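Local atomic coordinates of putative aminopeptidase (Leishmania major, PDB entry 5NTH), a protein that probably acts as a manganese-dependent leucyl aminopeptidase of the M17 family, removing residues from the N-termini of peptides. Residues Thr35-Val40 and Asn182-Ser187; Ser41-His46 and Ser63-Cys68. One frame throughout, in Å; residues are numbered along the deposited sequence.

Contact 1 of 2, residues Thr35-Val40 and Asn182-Ser187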
loop_
_atom_site.group_PDB
_atom_site.type_symbol
_atom_site.label_atom_id
_atom_site.label_comp_id
_atom_site.label_asym_id
_atom_site.label_seq_id
_atom_site.Cartn_x
_atom_site.Cartn_y
_atom_site.Cartn_z
ATOM N N THR A 35 16.687 -30.438 -42.484
ATOM C CA THR A 35 17.017 -31.570 -43.344
ATOM C C THR A 35 15.833 -31.818 -44.255
ATOM O O THR A 35 14.690 -31.842 -43.810
ATOM C CB THR A 35 17.359 -32.832 -42.499
ATOM O OG1 THR A 35 18.627 -32.647 -41.846
ATOM C CG2 THR A 35 17.433 -34.112 -43.371
ATOM N N ASP A 36 16.106 -32.039 -45.529
ATOM C CA ASP A 36 15.053 -32.203 -46.507
ATOM C C ASP A 36 14.334 -33.526 -46.226
ATOM O O ASP A 36 14.976 -34.553 -46.229
ATOM C CB ASP A 36 15.730 -32.178 -47.881
ATOM C CG ASP A 36 14.769 -32.402 -49.047
ATOM O OD1 ASP A 36 13.684 -33.014 -48.843
ATOM O OD2 ASP A 36 15.129 -31.955 -50.173
ATOM N N ILE A 37 13.026 -33.521 -45.969
ATOM C CA ILE A 37 12.335 -34.765 -45.539
ATOM C C ILE A 37 12.533 -35.911 -46.516
ATOM O O ILE A 37 12.473 -37.091 -46.145
ATOM C CB ILE A 37 10.820 -34.597 -45.337
ATOM C CG1 ILE A 37 10.219 -35.844 -44.679
ATOM C CG2 ILE A 37 10.095 -34.346 -46.662
ATOM C CD1 ILE A 37 8.821 -35.636 -44.125
ATOM N N SER A 38 12.767 -35.574 -47.777
ATOM C CA SER A 38 12.971 -36.606 -48.784
ATOM C C SER A 38 14.380 -37.256 -48.700
ATOM O O SER A 38 14.646 -38.206 -49.441
ATOM C CB SER A 38 12.724 -36.019 -50.176
ATOM O OG SER A 38 13.875 -35.272 -50.556
ATOM N N LYS A 39 15.255 -36.752 -47.825
ATOM C CA LYS A 39 16.628 -37.275 -47.663
ATOM C C LYS A 39 17.037 -37.688 -46.234
ATOM O O LYS A 39 18.228 -37.753 -45.919
ATOM C CB LYS A 39 17.639 -36.261 -48.165
ATOM C CG LYS A 39 17.166 -35.528 -49.381
ATOM C CD LYS A 39 18.303 -34.754 -50.023
ATOM C CE LYS A 39 17.747 -33.936 -51.196
ATOM N NZ LYS A 39 18.772 -33.637 -52.241
ATOM N N VAL A 40 16.041 -37.981 -45.396
ATOM C CA VAL A 40 16.268 -38.523 -44.066
ATOM C C VAL A 40 16.764 -39.942 -44.232
ATOM O O VAL A 40 16.056 -40.774 -44.795
ATOM C CB VAL A 40 14.963 -38.516 -43.231
ATOM C CG1 VAL A 40 15.092 -39.327 -41.936
ATOM C CG2 VAL A 40 14.558 -37.089 -42.891
ATOM N N ASN A 182 17.214 -30.597 -35.169
ATOM C CA ASN A 182 17.213 -30.883 -36.602
ATOM C C ASN A 182 15.757 -30.862 -37.115
ATOM O O ASN A 182 14.961 -31.756 -36.802
ATOM C CB ASN A 182 17.876 -32.233 -36.836
ATOM C CG ASN A 182 17.910 -32.632 -38.310
ATOM O OD1 ASN A 182 17.267 -33.614 -38.715
ATOM N ND2 ASN A 182 18.638 -31.844 -39.130
ATOM N N VAL A 183 15.404 -29.822 -37.870
ATOM C CA VAL A 183 14.016 -29.650 -38.288
ATOM C C VAL A 183 13.784 -30.352 -39.612
ATOM O O VAL A 183 14.530 -30.170 -40.592
ATOM C CB VAL A 183 13.572 -28.171 -38.412
ATOM C CG1 VAL A 183 12.063 -28.080 -38.573
ATOM C CG2 VAL A 183 13.951 -27.370 -37.170
ATOM N N VAL A 184 12.715 -31.134 -39.610
ATOM C CA VAL A 184 12.263 -31.871 -40.772
ATOM C C VAL A 184 10.825 -31.481 -41.006
ATOM O O VAL A 184 9.920 -31.989 -40.355
ATOM C CB VAL A 184 12.346 -33.400 -40.545
ATOM C CG1 VAL A 184 11.917 -34.158 -41.789
ATOM C CG2 VAL A 184 13.756 -33.811 -40.167
ATOM N N MET A 185 10.603 -30.565 -41.926
ATOM C CA MET A 185 9.232 -30.206 -42.238
ATOM C C MET A 185 8.634 -31.132 -43.311
ATOM O O MET A 185 9.341 -31.578 -44.232
ATOM C CB MET A 185 9.187 -28.775 -42.716
ATOM C CG MET A 185 9.525 -27.776 -41.627
ATOM S SD MET A 185 9.578 -26.093 -42.276
ATOM C CE MET A 185 11.203 -26.152 -43.075
ATOM N N SER A 186 7.326 -31.379 -43.223
ATOM C CA SER A 186 6.641 -32.150 -44.269
ATOM C C SER A 186 6.686 -31.426 -45.657
ATOM O O SER A 186 6.949 -32.064 -46.677
ATOM C CB SER A 186 5.218 -32.577 -43.841
ATOM O OG SER A 186 4.422 -31.467 -43.483
ATOM N N SER A 187 6.501 -30.110 -45.670
ATOM C CA SER A 187 6.657 -29.306 -46.894
ATOM C C SER A 187 8.126 -29.216 -47.281
ATOM O O SER A 187 8.987 -29.157 -46.393
ATOM C CB SER A 187 6.155 -27.855 -46.713
ATOM O OG SER A 187 7.262 -26.931 -46.602
#

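Contact 2 of 2, residues Ser41-His46 and Ser63-Cys68. Unlike the reference sequence in segment 41-46: Y45 (reference Pro).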
loop_
_atom_site.group_PDB
_atom_site.type_symbol
_atom_site.label_atom_id
_atom_site.label_comp_id
_atom_site.label_asym_id
_atom_site.label_seq_id
_atom_site.Cartn_x
_atom_site.Cartn_y
_atom_site.Cartn_z
ATOM N N SER A 41 17.975 -40.185 -43.728
ATOM C CA SER A 41 18.624 -41.523 -43.706
ATOM C C SER A 41 18.968 -41.998 -42.289
ATOM O O SER A 41 19.134 -43.188 -42.049
ATOM C CB SER A 41 19.908 -41.507 -44.549
ATOM O OG SER A 41 20.801 -40.474 -44.107
ATOM N N CYS A 42 19.090 -41.085 -41.344
ATOM C CA CYS A 42 19.183 -41.506 -39.968
ATOM C C CYS A 42 18.214 -40.774 -39.036
ATOM O O CYS A 42 17.663 -39.736 -39.357
ATOM C CB CYS A 42 20.617 -41.356 -39.499
ATOM S SG CYS A 42 20.967 -39.688 -38.947
ATOM N N VAL A 43 17.998 -41.376 -37.878
ATOM C CA VAL A 43 17.083 -40.850 -36.882
ATOM C C VAL A 43 17.838 -40.589 -35.609
ATOM O O VAL A 43 18.671 -41.374 -35.188
ATOM C CB VAL A 43 15.933 -41.832 -36.613
ATOM C CG1 VAL A 43 15.145 -41.455 -35.372
ATOM C CG2 VAL A 43 15.004 -41.871 -37.809
ATOM N N ALA A 44 17.485 -39.490 -34.972
ATOM C CA ALA A 44 18.200 -38.993 -33.833
ATOM C C ALA A 44 17.833 -39.767 -32.588
ATOM O O ALA A 44 16.814 -40.484 -32.550
ATOM C CB ALA A 44 17.889 -37.528 -33.635
ATOM N N TYR A 45 18.668 -39.553 -31.565
ATOM C CA TYR A 45 18.510 -40.159 -30.277
ATOM C C TYR A 45 17.096 -39.821 -29.756
ATOM O O TYR A 45 16.427 -40.646 -29.156
ATOM C CB TYR A 45 19.623 -39.616 -29.397
ATOM N N HIS A 46 16.633 -38.597 -30.037
ATOM C CA HIS A 46 15.281 -38.120 -29.647
ATOM C C HIS A 46 14.538 -37.552 -30.851
ATOM O O HIS A 46 15.147 -36.917 -31.730
ATOM C CB HIS A 46 15.391 -37.031 -28.567
ATOM C CG HIS A 46 16.159 -37.474 -27.371
ATOM N ND1 HIS A 46 15.549 -37.901 -26.209
ATOM C CD2 HIS A 46 17.487 -37.638 -27.184
ATOM C CE1 HIS A 46 16.472 -38.266 -25.341
ATOM N NE2 HIS A 46 17.656 -38.118 -25.910
ATOM N N SER A 63 5.831 -43.485 -43.801
ATOM C CA SER A 63 7.125 -43.388 -44.481
ATOM C C SER A 63 8.232 -42.900 -43.584
ATOM O O SER A 63 9.390 -43.195 -43.836
ATOM C CB SER A 63 7.058 -42.364 -45.633
ATOM O OG SER A 63 5.787 -42.394 -46.242
ATOM N N VAL A 64 7.903 -42.087 -42.582
ATOM C CA VAL A 64 8.944 -41.459 -41.801
ATOM C C VAL A 64 9.715 -42.618 -41.179
ATOM O O VAL A 64 9.157 -43.645 -40.807
ATOM C CB VAL A 64 8.423 -40.447 -40.750
ATOM C CG1 VAL A 64 7.483 -39.419 -41.376
ATOM C CG2 VAL A 64 7.731 -41.145 -39.595
ATOM N N LEU A 65 11.010 -42.414 -41.073
ATOM C CA LEU A 65 11.943 -43.464 -40.823
ATOM C C LEU A 65 11.921 -43.994 -39.387
ATOM O O LEU A 65 12.593 -44.982 -39.067
ATOM C CB LEU A 65 13.322 -42.911 -41.150
ATOM C CG LEU A 65 14.446 -43.926 -41.299
ATOM C CD1 LEU A 65 14.084 -44.975 -42.361
ATOM C CD2 LEU A 65 15.745 -43.199 -41.651
ATOM N N PHE A 66 11.152 -43.361 -38.508
ATOM C CA PHE A 66 11.013 -43.819 -37.132
ATOM C C PHE A 66 9.624 -44.429 -36.942
ATOM O O PHE A 66 9.177 -44.632 -35.809
ATOM C CB PHE A 66 11.279 -42.656 -36.144
ATOM C CG PHE A 66 10.315 -41.533 -36.268
ATOM C CD1 PHE A 66 9.047 -41.619 -35.711
ATOM C CD2 PHE A 66 10.640 -40.416 -36.994
ATOM C CE1 PHE A 66 8.123 -40.602 -35.867
ATOM C CE2 PHE A 66 9.724 -39.389 -37.155
ATOM C CZ PHE A 66 8.462 -39.475 -36.585
ATOM N N TYR A 67 8.926 -44.729 -38.033
ATOM C CA TYR A 67 7.605 -45.351 -37.885
ATOM C C TYR A 67 7.868 -46.732 -37.392
ATOM O O TYR A 67 8.850 -47.347 -37.789
ATOM C CB TYR A 67 6.806 -45.439 -39.170
ATOM C CG TYR A 67 5.315 -45.563 -38.917
ATOM C CD1 TYR A 67 4.577 -44.445 -38.538
ATOM C CD2 TYR A 67 4.626 -46.791 -39.071
ATOM C CE1 TYR A 67 3.211 -44.521 -38.307
ATOM C CE2 TYR A 67 3.245 -46.876 -38.855
ATOM C CZ TYR A 67 2.551 -45.729 -38.463
ATOM O OH TYR A 67 1.195 -45.719 -38.229
ATOM N N CYS A 68 7.014 -47.180 -36.489
ATOM C CA CYS A 68 7.094 -48.516 -35.903
ATOM C C CYS A 68 5.824 -48.682 -35.070
ATOM O O CYS A 68 5.039 -47.732 -34.953
ATOM C CB CYS A 68 8.362 -48.688 -35.067
ATOM S SG CYS A 68 8.414 -47.566 -33.670
#

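Contact 1 of 2, residues Thr35-Val40 and Asn182-Ser187
T35 and V183 supply the backbone bond of this contact, and they illustrate how parallel neighbours at a sheet edge are tied by alternating backbone bonds. T35 N donates to V183 O at 2.9 Å, with an N-H...O angle of 159°. V183 is also paired through its backbone with T33, so it is bonded to two residues of its neighbour that lie two apart, the pattern expected of parallel strands.

Apolar packing takes over where the chains diverge. V184 sends CG1 anti to its backbone N (chi1 -178°), and this methyl is met by two residues of the turn, I37 and V40. It lies 3.7 Å from I37 CB, the two side chains crossing at about a right angle, and V40 CG2 comes to 4.1 Å of V184 CG1. I37 also covers the backbone at the strand's end: its CB lies 3.5 Å from M185 O, while CG2 and CD1 reach S186.

Polar bonds inside 35-40 shape the turn that presents I37. D36 OD1 accepts from S38 N at 2.9 Å, an Asx turn, and from S38 OG at 2.8 Å. Both donors approach from the same face of the carboxylate, the hydroxyl 57° out of its plane. K39 N closes back on D36 O at 2.7 Å. D36 OD2 forms a salt bridge with R188, so the carboxylate that organises the loop is also tied to the chain just beyond 182-187.

Strand 181-185 runs between strand 32-34 and strand 137-142 in the six-stranded mixed sheet. V183 and M185 pack against helix 148-156, whereas V184, like V40, touches Y140 of strand 137-142.

Contact 2 of 2, residues Ser41-His46 and Ser63-Cys68
V43 offers its two methyl groups to two successive residues, L65 and F66, and so spans the small apolar patch between the segments. CG2 lies 3.9 Å from L65 CB, the two side chains running past each other in opposite directions. CG1 meets F66 at CB, 4.1 Å away and with the side chains at about a right angle, so the phenyl ring itself is not the touching part. L65 also reaches the backbone of 41-46: with its CG anti to the backbone N (chi1 -165°), it carries CD2 to 3.4 Å from S41 O, a van der Waals approach of a methyl to a carbonyl, and CD2 also nears C42 N.

Both L65 and F66 occupy the central positions of a type I beta turn from V64 to Y67, closed by Y67 N donating to V64 O at 3.0 Å. The turn thus delivers two consecutive side chains to one valine, and it leads directly to C68, the N-cap residue of helix 69-77.

Beyond this shell, V64 CG2 sits 3.5 Å above one face of the F66 ring, nearer the ring's periphery than its centre, and Y140 of strand 137-142 makes an edge-to-face contact with that ring. V43 is positioned by a backbone bond to G92 and, weakly, by R93 at its carbonyl oxygen. Next along the chain, A44 N donates to the carboxylate of D138, where the loop approaches strand 46-51.

The two contacts form one continuous patch at the edge of the macro-like N-terminal domain: their centres lie about 11 Å apart, and V40 CG1 touches L65 CD2 at 3.9 Å. Along the chain, contact 2 is nested inside contact 1, the order being 35-40, 41-46, 63-68 and 182-187. The first two segments follow one another between strand 32-34 and the start of strand 46-51, packing first on strand 181-185 and then on the turn preceding helix 69-77. Y140 of strand 137-142 is common to both, touched by V40, V184 and F66. The patch lies away from the manganese and actinonin sites; it joins the edge of the sheet to the turn before helix 69-77.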